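Lasso peptide isopeptidase AtxE2 (Asticcacaulis excentricus, PDB 5TXE) hydrolyses the isopeptide bond of the lasso peptides astexin-2 and astexin-3, opening these threaded substrates into linear peptides. Local coordinates at residues P371-T376 with L387-P392; L350-E355 with A364-L369; V70-R75 with R87-A92. The protein carries 1 engineered substitution. One frame throughout, in Å; residues are numbered along the deposited sequence.

Interaction 1: residues P371-T376 with L387-P392; sequences PRRLVT and LYDPNP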
loop_
_atom_site.group_PDB
_atom_site.type_symbol
_atom_site.label_atom_id
_atom_site.label_comp_id
_atom_site.label_asym_id
_atom_site.label_seq_id
_atom_site.Cartn_x
_atom_site.Cartn_y
_atom_site.Cartn_z
ATOM N N PRO A 371 -6.796 -14.047 2.503
ATOM C CA PRO A 371 -5.564 -13.292 2.719
ATOM C C PRO A 371 -4.449 -13.827 1.863
ATOM O O PRO A 371 -4.533 -14.921 1.338
ATOM C CB PRO A 371 -5.207 -13.504 4.198
ATOM C CG PRO A 371 -6.253 -14.388 4.756
ATOM C CD PRO A 371 -7.273 -14.741 3.709
ATOM N N ARG A 372 -3.390 -13.066 1.771
ATOM C CA ARG A 372 -2.346 -13.394 0.896
ATOM C C ARG A 372 -1.748 -14.798 1.160
ATOM O O ARG A 372 -1.367 -15.155 2.292
ATOM C CB ARG A 372 -1.262 -12.321 0.952
ATOM C CG ARG A 372 -0.461 -12.205 -0.306
ATOM C CD ARG A 372 0.469 -10.997 -0.268
ATOM N NE ARG A 372 -0.313 -9.778 -0.341
ATOM C CZ ARG A 372 0.115 -8.601 0.088
ATOM N NH1 ARG A 372 1.330 -8.463 0.611
ATOM N NH2 ARG A 372 -0.653 -7.534 -0.030
ATOM N N ARG A 373 -1.645 -15.564 0.074
ATOM C CA ARG A 373 -1.068 -16.874 0.098
ATOM C C ARG A 373 -0.351 -17.122 -1.210
ATOM O O ARG A 373 -0.444 -16.314 -2.156
ATOM C CB ARG A 373 -2.195 -17.876 0.242
ATOM C CG ARG A 373 -3.132 -17.827 -0.916
ATOM C CD ARG A 373 -4.063 -18.999 -0.968
ATOM N NE ARG A 373 -4.994 -18.789 -2.050
ATOM C CZ ARG A 373 -5.999 -19.614 -2.404
ATOM N NH1 ARG A 373 -6.255 -20.754 -1.765
ATOM N NH2 ARG A 373 -6.774 -19.267 -3.414
ATOM N N LEU A 374 0.376 -18.221 -1.254
ATOM C CA LEU A 374 0.999 -18.661 -2.494
ATOM C C LEU A 374 0.129 -19.713 -3.196
ATOM O O LEU A 374 -0.474 -20.562 -2.567
ATOM C CB LEU A 374 2.367 -19.240 -2.243
ATOM C CG LEU A 374 3.610 -18.355 -2.149
ATOM C CD1 LEU A 374 3.315 -16.898 -1.950
ATOM C CD2 LEU A 374 4.552 -18.899 -1.119
ATOM N N VAL A 375 0.176 -19.676 -4.515
ATOM C CA VAL A 375 -0.714 -20.370 -5.398
ATOM C C VAL A 375 0.103 -20.738 -6.621
ATOM O O VAL A 375 1.119 -20.072 -6.911
ATOM C CB VAL A 375 -1.835 -19.353 -5.648
ATOM C CG1 VAL A 375 -1.973 -18.846 -7.057
ATOM C CG2 VAL A 375 -3.085 -19.661 -4.881
ATOM N N THR A 376 -0.261 -21.843 -7.293
ATOM C CA THR A 376 0.302 -22.151 -8.638
ATOM C C THR A 376 -0.759 -22.041 -9.687
ATOM O O THR A 376 -1.889 -22.412 -9.487
ATOM C CB THR A 376 0.965 -23.556 -8.770
ATOM O OG1 THR A 376 0.008 -24.556 -8.459
ATOM C CG2 THR A 376 2.082 -23.725 -7.825
ATOM N N LEU A 387 -0.702 -23.478 -2.966
ATOM C CA LEU A 387 0.625 -24.010 -2.713
ATOM C C LEU A 387 0.991 -23.855 -1.226
ATOM O O LEU A 387 1.400 -24.798 -0.612
ATOM C CB LEU A 387 1.638 -23.291 -3.579
ATOM C CG LEU A 387 3.069 -23.725 -3.338
ATOM C CD1 LEU A 387 3.297 -25.183 -3.700
ATOM C CD2 LEU A 387 3.988 -22.834 -4.150
ATOM N N TYR A 388 0.827 -22.657 -0.661
ATOM C CA TYR A 388 1.154 -22.380 0.749
ATOM C C TYR A 388 0.306 -21.230 1.323
ATOM O O TYR A 388 0.325 -20.119 0.784
ATOM C CB TYR A 388 2.631 -22.018 0.913
ATOM C CG TYR A 388 3.000 -21.689 2.323
ATOM C CD1 TYR A 388 3.279 -22.683 3.224
ATOM C CD2 TYR A 388 3.042 -20.368 2.768
ATOM C CE1 TYR A 388 3.619 -22.389 4.535
ATOM C CE2 TYR A 388 3.363 -20.040 4.090
ATOM C CZ TYR A 388 3.656 -21.043 4.974
ATOM O OH TYR A 388 3.977 -20.726 6.281
ATOM N N ASP A 389 -0.418 -21.502 2.409
ATOM C CA ASP A 389 -1.240 -20.495 3.052
ATOM C C ASP A 389 -0.750 -20.334 4.479
ATOM O O ASP A 389 -0.885 -21.260 5.260
ATOM C CB ASP A 389 -2.698 -20.862 3.020
ATOM C CG ASP A 389 -3.614 -19.675 3.429
ATOM O OD1 ASP A 389 -3.111 -18.721 4.096
ATOM O OD2 ASP A 389 -4.825 -19.700 3.092
ATOM N N PRO A 390 -0.158 -19.159 4.819
ATOM C CA PRO A 390 0.383 -18.994 6.150
ATOM C C PRO A 390 -0.738 -18.818 7.151
ATOM O O PRO A 390 -0.453 -18.769 8.324
ATOM C CB PRO A 390 1.236 -17.710 6.037
ATOM C CG PRO A 390 0.553 -16.912 4.998
ATOM C CD PRO A 390 -0.046 -17.913 4.032
ATOM N N ASN A 391 -1.987 -18.669 6.722
ATOM C CA ASN A 391 -3.080 -18.652 7.665
ATOM C C ASN A 391 -3.932 -19.977 7.664
ATOM O O ASN A 391 -3.886 -20.724 6.728
ATOM C CB ASN A 391 -3.916 -17.411 7.388
ATOM C CG ASN A 391 -3.170 -16.126 7.751
ATOM O OD1 ASN A 391 -2.803 -15.918 8.914
ATOM N ND2 ASN A 391 -2.913 -15.284 6.770
ATOM N N PRO A 392 -4.669 -20.288 8.758
ATOM C CA PRO A 392 -5.604 -21.412 8.540
ATOM C C PRO A 392 -6.622 -20.936 7.567
ATOM O O PRO A 392 -6.666 -19.724 7.256
ATOM C CB PRO A 392 -6.289 -21.599 9.890
ATOM C CG PRO A 392 -6.105 -20.311 10.633
ATOM C CD PRO A 392 -4.783 -19.730 10.135
HETATM O O HOH W 1 -3.457 -16.232 4.081
HETATM O O HOH W 2 -5.189 -21.775 0.715
#

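Interaction 2: residues L350-E355 with A364-L369; sequences LLQGCE and AQESAL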
loop_
_atom_site.group_PDB
_atom_site.type_symbol
_atom_site.label_atom_id
_atom_site.label_comp_id
_atom_site.label_asym_id
_atom_site.label_seq_id
_atom_site.Cartn_x
_atom_site.Cartn_y
_atom_site.Cartn_z
ATOM N N LEU A 350 -5.979 -10.456 -6.805
ATOM C CA LEU A 350 -4.700 -10.030 -7.267
ATOM C C LEU A 350 -3.781 -11.223 -7.357
ATOM O O LEU A 350 -3.874 -12.142 -6.548
ATOM C CB LEU A 350 -4.088 -9.031 -6.269
ATOM C CG LEU A 350 -4.862 -7.753 -5.991
ATOM C CD1 LEU A 350 -4.436 -7.012 -4.709
ATOM C CD2 LEU A 350 -4.686 -6.864 -7.204
ATOM N N LEU A 351 -2.883 -11.174 -8.331
ATOM C CA LEU A 351 -1.742 -12.075 -8.399
ATOM C C LEU A 351 -0.517 -11.220 -8.332
ATOM O O LEU A 351 -0.366 -10.305 -9.122
ATOM C CB LEU A 351 -1.698 -12.838 -9.706
ATOM C CG LEU A 351 -2.811 -13.794 -9.991
ATOM C CD1 LEU A 351 -2.576 -14.354 -11.392
ATOM C CD2 LEU A 351 -2.846 -14.914 -8.982
ATOM N N GLN A 352 0.374 -11.534 -7.403
ATOM C CA GLN A 352 1.474 -10.669 -7.082
ATOM C C GLN A 352 2.786 -11.432 -7.144
ATOM O O GLN A 352 2.879 -12.568 -6.669
ATOM C CB GLN A 352 1.248 -10.158 -5.651
ATOM C CG GLN A 352 -0.027 -9.350 -5.499
ATOM C CD GLN A 352 -0.679 -9.526 -4.141
ATOM O OE1 GLN A 352 -0.650 -10.603 -3.550
ATOM N NE2 GLN A 352 -1.340 -8.492 -3.677
ATOM N N GLY A 353 3.811 -10.803 -7.676
ATOM C CA GLY A 353 5.160 -11.361 -7.603
ATOM C C GLY A 353 5.426 -12.624 -8.408
ATOM O O GLY A 353 6.441 -13.318 -8.186
ATOM N N CYS A 354 4.514 -12.930 -9.318
ATOM C CA CYS A 354 4.542 -14.188 -10.042
ATOM C C CYS A 354 5.869 -14.413 -10.761
ATOM O O CYS A 354 6.432 -13.503 -11.365
ATOM C CB CYS A 354 3.456 -14.220 -11.090
ATOM S SG CYS A 354 1.720 -14.124 -10.559
ATOM N N GLU A 355 6.345 -15.637 -10.706
ATOM C CA GLU A 355 7.522 -16.079 -11.457
ATOM C C GLU A 355 7.248 -17.454 -12.106
ATOM O O GLU A 355 6.459 -18.295 -11.562
ATOM C CB GLU A 355 8.729 -16.187 -10.537
ATOM C CG GLU A 355 9.274 -14.825 -10.081
ATOM C CD GLU A 355 10.638 -14.938 -9.382
ATOM O OE1 GLU A 355 11.105 -16.065 -9.096
ATOM O OE2 GLU A 355 11.248 -13.893 -9.084
ATOM N N ALA A 364 1.950 -15.008 -5.419
ATOM C CA ALA A 364 1.116 -14.696 -4.276
ATOM C C ALA A 364 -0.248 -14.329 -4.813
ATOM O O ALA A 364 -0.356 -13.800 -5.902
ATOM C CB ALA A 364 1.700 -13.533 -3.476
ATOM N N GLN A 365 -1.297 -14.549 -4.026
ATOM C CA GLN A 365 -2.652 -14.273 -4.472
ATOM C C GLN A 365 -3.510 -13.909 -3.280
ATOM O O GLN A 365 -3.274 -14.392 -2.159
ATOM C CB GLN A 365 -3.232 -15.524 -5.125
ATOM C CG GLN A 365 -4.655 -15.378 -5.670
ATOM C CD GLN A 365 -5.731 -15.869 -4.719
ATOM O OE1 GLN A 365 -5.526 -16.772 -3.918
ATOM N NE2 GLN A 365 -6.916 -15.300 -4.841
ATOM N N GLU A 366 -4.494 -13.051 -3.512
ATOM C CA GLU A 366 -5.466 -12.697 -2.486
ATOM C C GLU A 366 -6.772 -12.274 -3.100
ATOM O O GLU A 366 -6.810 -11.907 -4.261
ATOM C CB GLU A 366 -4.912 -11.592 -1.557
ATOM C CG GLU A 366 -4.480 -10.362 -2.246
ATOM C CD GLU A 366 -4.055 -9.281 -1.268
ATOM O OE1 GLU A 366 -4.962 -8.780 -0.560
ATOM O OE2 GLU A 366 -2.859 -8.886 -1.260
ATOM N N SER A 367 -7.839 -12.384 -2.319
ATOM C CA SER A 367 -9.121 -11.916 -2.743
ATOM C C SER A 367 -9.929 -11.605 -1.500
ATOM O O SER A 367 -9.428 -11.741 -0.382
ATOM C CB SER A 367 -9.807 -12.948 -3.660
ATOM O OG SER A 367 -10.222 -14.075 -2.933
ATOM N N ALA A 368 -11.181 -11.221 -1.690
ATOM C CA ALA A 368 -11.937 -10.554 -0.650
ATOM C C ALA A 368 -11.855 -11.290 0.654
ATOM O O ALA A 368 -11.670 -10.641 1.701
ATOM C CB ALA A 368 -13.395 -10.374 -1.055
ATOM N N LEU A 369 -12.040 -12.607 0.604
ATOM C CA LEU A 369 -12.053 -13.429 1.809
ATOM C C LEU A 369 -10.883 -14.366 1.879
ATOM O O LEU A 369 -10.880 -15.263 2.699
ATOM C CB LEU A 369 -13.349 -14.217 1.927
ATOM C CG LEU A 369 -14.575 -13.334 2.140
ATOM C CD1 LEU A 369 -15.843 -14.197 2.193
ATOM C CD2 LEU A 369 -14.490 -12.513 3.410
#

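Interaction 3: residues V70-R75 with R87-A92; sequences VAFQVR and RMVVKA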
loop_
_atom_site.group_PDB
_atom_site.type_symbol
_atom_site.label_atom_id
_atom_site.label_comp_id
_atom_site.label_asym_id
_atom_site.label_seq_id
_atom_site.Cartn_x
_atom_site.Cartn_y
_atom_site.Cartn_z
ATOM N N VAL A 70 10.455 -22.370 -3.760
ATOM C CA VAL A 70 10.154 -20.950 -3.688
ATOM C C VAL A 70 10.497 -20.456 -2.284
ATOM O O VAL A 70 10.171 -21.098 -1.297
ATOM C CB VAL A 70 8.697 -20.643 -4.041
ATOM C CG1 VAL A 70 7.709 -21.352 -3.148
ATOM C CG2 VAL A 70 8.461 -19.137 -4.026
ATOM N N ALA A 71 11.176 -19.323 -2.221
ATOM C CA ALA A 71 11.565 -18.691 -0.972
ATOM C C ALA A 71 10.852 -17.334 -0.839
ATOM O O ALA A 71 10.688 -16.591 -1.825
ATOM C CB ALA A 71 13.072 -18.486 -0.947
ATOM N N PHE A 72 10.434 -17.027 0.383
ATOM C CA PHE A 72 9.653 -15.836 0.663
ATOM C C PHE A 72 9.616 -15.608 2.172
ATOM O O PHE A 72 9.822 -16.551 2.931
ATOM C CB PHE A 72 8.225 -16.014 0.149
ATOM C CG PHE A 72 7.527 -17.250 0.675
ATOM C CD1 PHE A 72 7.802 -18.479 0.154
ATOM C CD2 PHE A 72 6.616 -17.169 1.705
ATOM C CE1 PHE A 72 7.150 -19.612 0.630
ATOM C CE2 PHE A 72 5.989 -18.283 2.209
ATOM C CZ PHE A 72 6.248 -19.520 1.664
ATOM N N GLN A 73 9.334 -14.364 2.584
ATOM C CA GLN A 73 9.200 -13.959 3.987
ATOM C C GLN A 73 7.786 -13.855 4.433
ATOM O O GLN A 73 6.931 -13.311 3.727
ATOM C CB GLN A 73 9.886 -12.635 4.230
ATOM C CG GLN A 73 9.957 -12.242 5.685
ATOM C CD GLN A 73 10.312 -10.769 5.806
ATOM O OE1 GLN A 73 11.415 -10.377 6.308
ATOM N NE2 GLN A 73 9.401 -9.921 5.276
ATOM N N VAL A 74 7.532 -14.417 5.615
ATOM C CA VAL A 74 6.218 -14.352 6.282
ATOM C C VAL A 74 6.333 -13.470 7.503
ATOM O O VAL A 74 7.322 -13.518 8.212
ATOM C CB VAL A 74 5.666 -15.740 6.719
ATOM C CG1 VAL A 74 4.346 -15.569 7.444
ATOM C CG2 VAL A 74 5.381 -16.625 5.500
ATOM N N ARG A 75 5.342 -12.617 7.683
ATOM C CA ARG A 75 5.310 -11.701 8.792
ATOM C C ARG A 75 4.033 -11.983 9.535
ATOM O O ARG A 75 2.943 -12.091 8.946
ATOM C CB ARG A 75 5.241 -10.254 8.293
ATOM C CG ARG A 75 5.081 -9.245 9.413
ATOM C CD ARG A 75 5.044 -7.808 8.893
ATOM N NE ARG A 75 3.883 -7.535 8.063
ATOM C CZ ARG A 75 2.643 -7.399 8.505
ATOM N NH1 ARG A 75 2.341 -7.470 9.793
ATOM N NH2 ARG A 75 1.679 -7.170 7.633
ATOM N N ARG A 87 9.736 -14.626 9.389
ATOM C CA ARG A 87 10.329 -15.959 9.068
ATOM C C ARG A 87 10.677 -15.963 7.576
ATOM O O ARG A 87 9.847 -15.540 6.752
ATOM C CB ARG A 87 9.347 -17.131 9.211
ATOM C CG ARG A 87 8.416 -17.151 10.347
ATOM C CD ARG A 87 7.605 -18.423 10.370
ATOM N NE ARG A 87 6.202 -18.257 10.003
ATOM C CZ ARG A 87 5.576 -19.044 9.146
ATOM N NH1 ARG A 87 6.225 -20.028 8.505
ATOM N NH2 ARG A 87 4.295 -18.865 8.905
ATOM N N MET A 88 11.873 -16.427 7.244
ATOM C CA MET A 88 12.211 -16.722 5.861
ATOM C C MET A 88 11.853 -18.205 5.594
ATOM O O MET A 88 12.316 -19.124 6.296
ATOM C CB MET A 88 13.680 -16.417 5.634
ATOM C CG MET A 88 14.162 -16.527 4.193
ATOM S SD MET A 88 13.222 -15.571 2.942
ATOM C CE MET A 88 13.796 -13.966 3.467
ATOM N N VAL A 89 10.982 -18.421 4.622
ATOM C CA VAL A 89 10.393 -19.716 4.335
ATOM C C VAL A 89 10.784 -20.294 2.948
ATOM O O VAL A 89 10.924 -19.552 1.989
ATOM C CB VAL A 89 8.901 -19.641 4.393
ATOM C CG1 VAL A 89 8.293 -21.045 4.330
ATOM C CG2 VAL A 89 8.488 -18.995 5.716
ATOM N N VAL A 90 11.028 -21.601 2.881
ATOM C CA VAL A 90 11.328 -22.290 1.631
ATOM C C VAL A 90 10.297 -23.396 1.485
ATOM O O VAL A 90 10.005 -24.087 2.419
ATOM C CB VAL A 90 12.724 -22.869 1.643
ATOM C CG1 VAL A 90 12.934 -23.753 0.429
ATOM C CG2 VAL A 90 13.756 -21.753 1.632
ATOM N N LYS A 91 9.690 -23.496 0.322
ATOM C CA LYS A 91 8.609 -24.454 0.069
ATOM C C LYS A 91 8.812 -25.087 -1.325
ATOM O O LYS A 91 9.055 -24.371 -2.305
ATOM C CB LYS A 91 7.291 -23.723 0.103
ATOM C CG LYS A 91 6.115 -24.503 -0.431
ATOM C CD LYS A 91 5.754 -25.650 0.481
ATOM C CE LYS A 91 4.351 -26.127 0.123
ATOM N NZ LYS A 91 3.888 -27.191 1.015
ATOM N N ALA A 92 8.736 -26.406 -1.411
ATOM C CA ALA A 92 8.896 -27.096 -2.720
ATOM C C ALA A 92 7.721 -26.741 -3.588
ATOM O O ALA A 92 6.572 -26.787 -3.133
ATOM C CB ALA A 92 8.970 -28.601 -2.542
#

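Interaction 1: residues P371-T376 with L387-P392
Residues 371-376 and 387-391 run antiparallel, 169° apart end to end. They belong to the outer hairpin of a four-stranded antiparallel blade in the beta-propeller domain. Leu374 faces both Leu387 and Tyr388, a classic beta bulge. Leu374 O accepts from Leu387 N at 3.0 Å and from Tyr388 N at 3.1 Å, both reaching it from the same face of its carbonyl plane. Leu374 N donates to Tyr388 O at 2.8 Å. On the side of the sheet facing strand 69-78, Leu374 CD2 touches Tyr388 CB at 4.2 Å and meets the tyrosine ring obliquely.

Arg373 turns its CG between its N and carbonyl carbon (chi1 62°). Its CB lies 3.9 Å from Asp389 CG, and the extended chain carries the guanidinium away. NE donates a hydrogen bond to Gln365 OE1, and NH1 reaches Asp389 OD2 through a water in the guanidinium plane. Past Arg373 and Asp389 the chains diverge. Asp389 OD1 accepts from Asn391 N at 2.9 Å, from above the carboxylate plane, closing an Asx turn. A second water donates to Arg372 O and Asp389 OD1 and accepts from Asn391 ND2. Asn391 OD1 accepts from Ala47 N. Pro390 CD packs on Arg372 O at 3.5 Å, but the polar link there runs largely through Asp389 and two waters. Arg373 NH1 stays 5.2 Å from Asp389 OD2, so water replaces a direct salt bridge.

Interaction 2: residues L350-E355 with A364-L369
Gln352 lays its side chain beside Ala364, its CB 4.0 Å from Ala364 CB, and carries its amide on to Glu366. The Gln352 and Glu366 side chains cross nearly perpendicularly, with amide and carboxylate planes 74° apart. Gln352 NE2 donates to Glu366 OE2 at 2.9 Å in a nearly straight bond (174°). The acceptor lies in the amide plane, but the donor comes from above the carboxylate plane. Glu366 is set for this by a CG placed between its backbone N and carbonyl carbon (chi1 56°). Leu350 runs alongside it, CD1 4.1 Å from Glu366 CD.

Beneath these groups 350-352 pairs regularly with 364-366. Leu350-Glu366 and Gln352-Ala364 are hydrogen-bonded pairs. Leu351 and Gln365 form the non-hydrogen-bonded pair between them, and on that other face Leu351 CD2 rests on Gln365 CG at 3.8 Å. The chain turns at Gly353, and a disulfide joins Cys354 to Cys363. This hairpin makes one side of a four-stranded antiparallel sheet, with 350-357 outermost, consistent with a propeller blade.

Arg372 NE also makes a salt bridge to Glu366 OE2, and Phe443 N bonds OE1. The buried carboxylate is therefore held at both oxygens, and these donors would probably favour its charged form.

Interaction 3: residues V70-R75 with R87-A92
The beta hairpin of strands 69-78 and 83-92 joins Val70-Arg75 to Arg87-Ala92 in a twisted antiparallel ladder, part of a propeller blade. Three hydrogen-bonded pairs, Val70-Lys91, Phe72-Val89 and Val74-Arg87, alternate with two non-hydrogen-bonded ones.

The hydrogen-bonded pairs put their side chains on one face. There Val89 is the central bump. Its CB makes a CH-pi contact over one face of the Phe72 ring, 4.0 Å from the centroid. Phe72 has its CG between its backbone N and carbonyl carbon (chi1 55°), which swings the ring across to Val89. The branches of Val89 part: CG1 meets Phe72 CZ at 3.7 Å, while CG2 meets Val74 CG2 at 3.9 Å. Lys91 CB fits at the edge of the ring, and Val70 CG1 lies 4.0 Å from that CB.

Val74 runs along Arg87, with Val74 CB over one face of the guanidinium. The charged end continues to Asp101 by a salt bridge and to Tyr388 OH by a hydrogen bond.

On the other face Ala71 is a low spot beside Val90, its CB 4.2 Å from Val90 CG2. Met88 folds back on itself so that SD lies 3.5 Å from Phe72 O.

How the interactions relate
Along the chain interaction 3 comes first, then interaction 2, then interaction 1. Interactions 1 and 2 belong to one four-stranded antiparallel sheet. Interaction 2 pairs strands 350-357 and 360-367, interaction 1 pairs strands 373-378 and 384-388, and the inner strands are neighbours. Their centres are 9 Å apart. Interaction 3 lies in another sheet, its centre 11 Å from interaction 1 and 15 Å from interaction 2. Interaction 1 touches both others, while 2 and 3 stay about 6 Å apart at their nearest atoms. Leu374 and Tyr388 pack on Phe72, so the early hairpin meets the last four-stranded sheet before the hydrolase sheet, consistent with neighbouring propeller blades. All three lie away from the catalytic and astexin-3-binding residues.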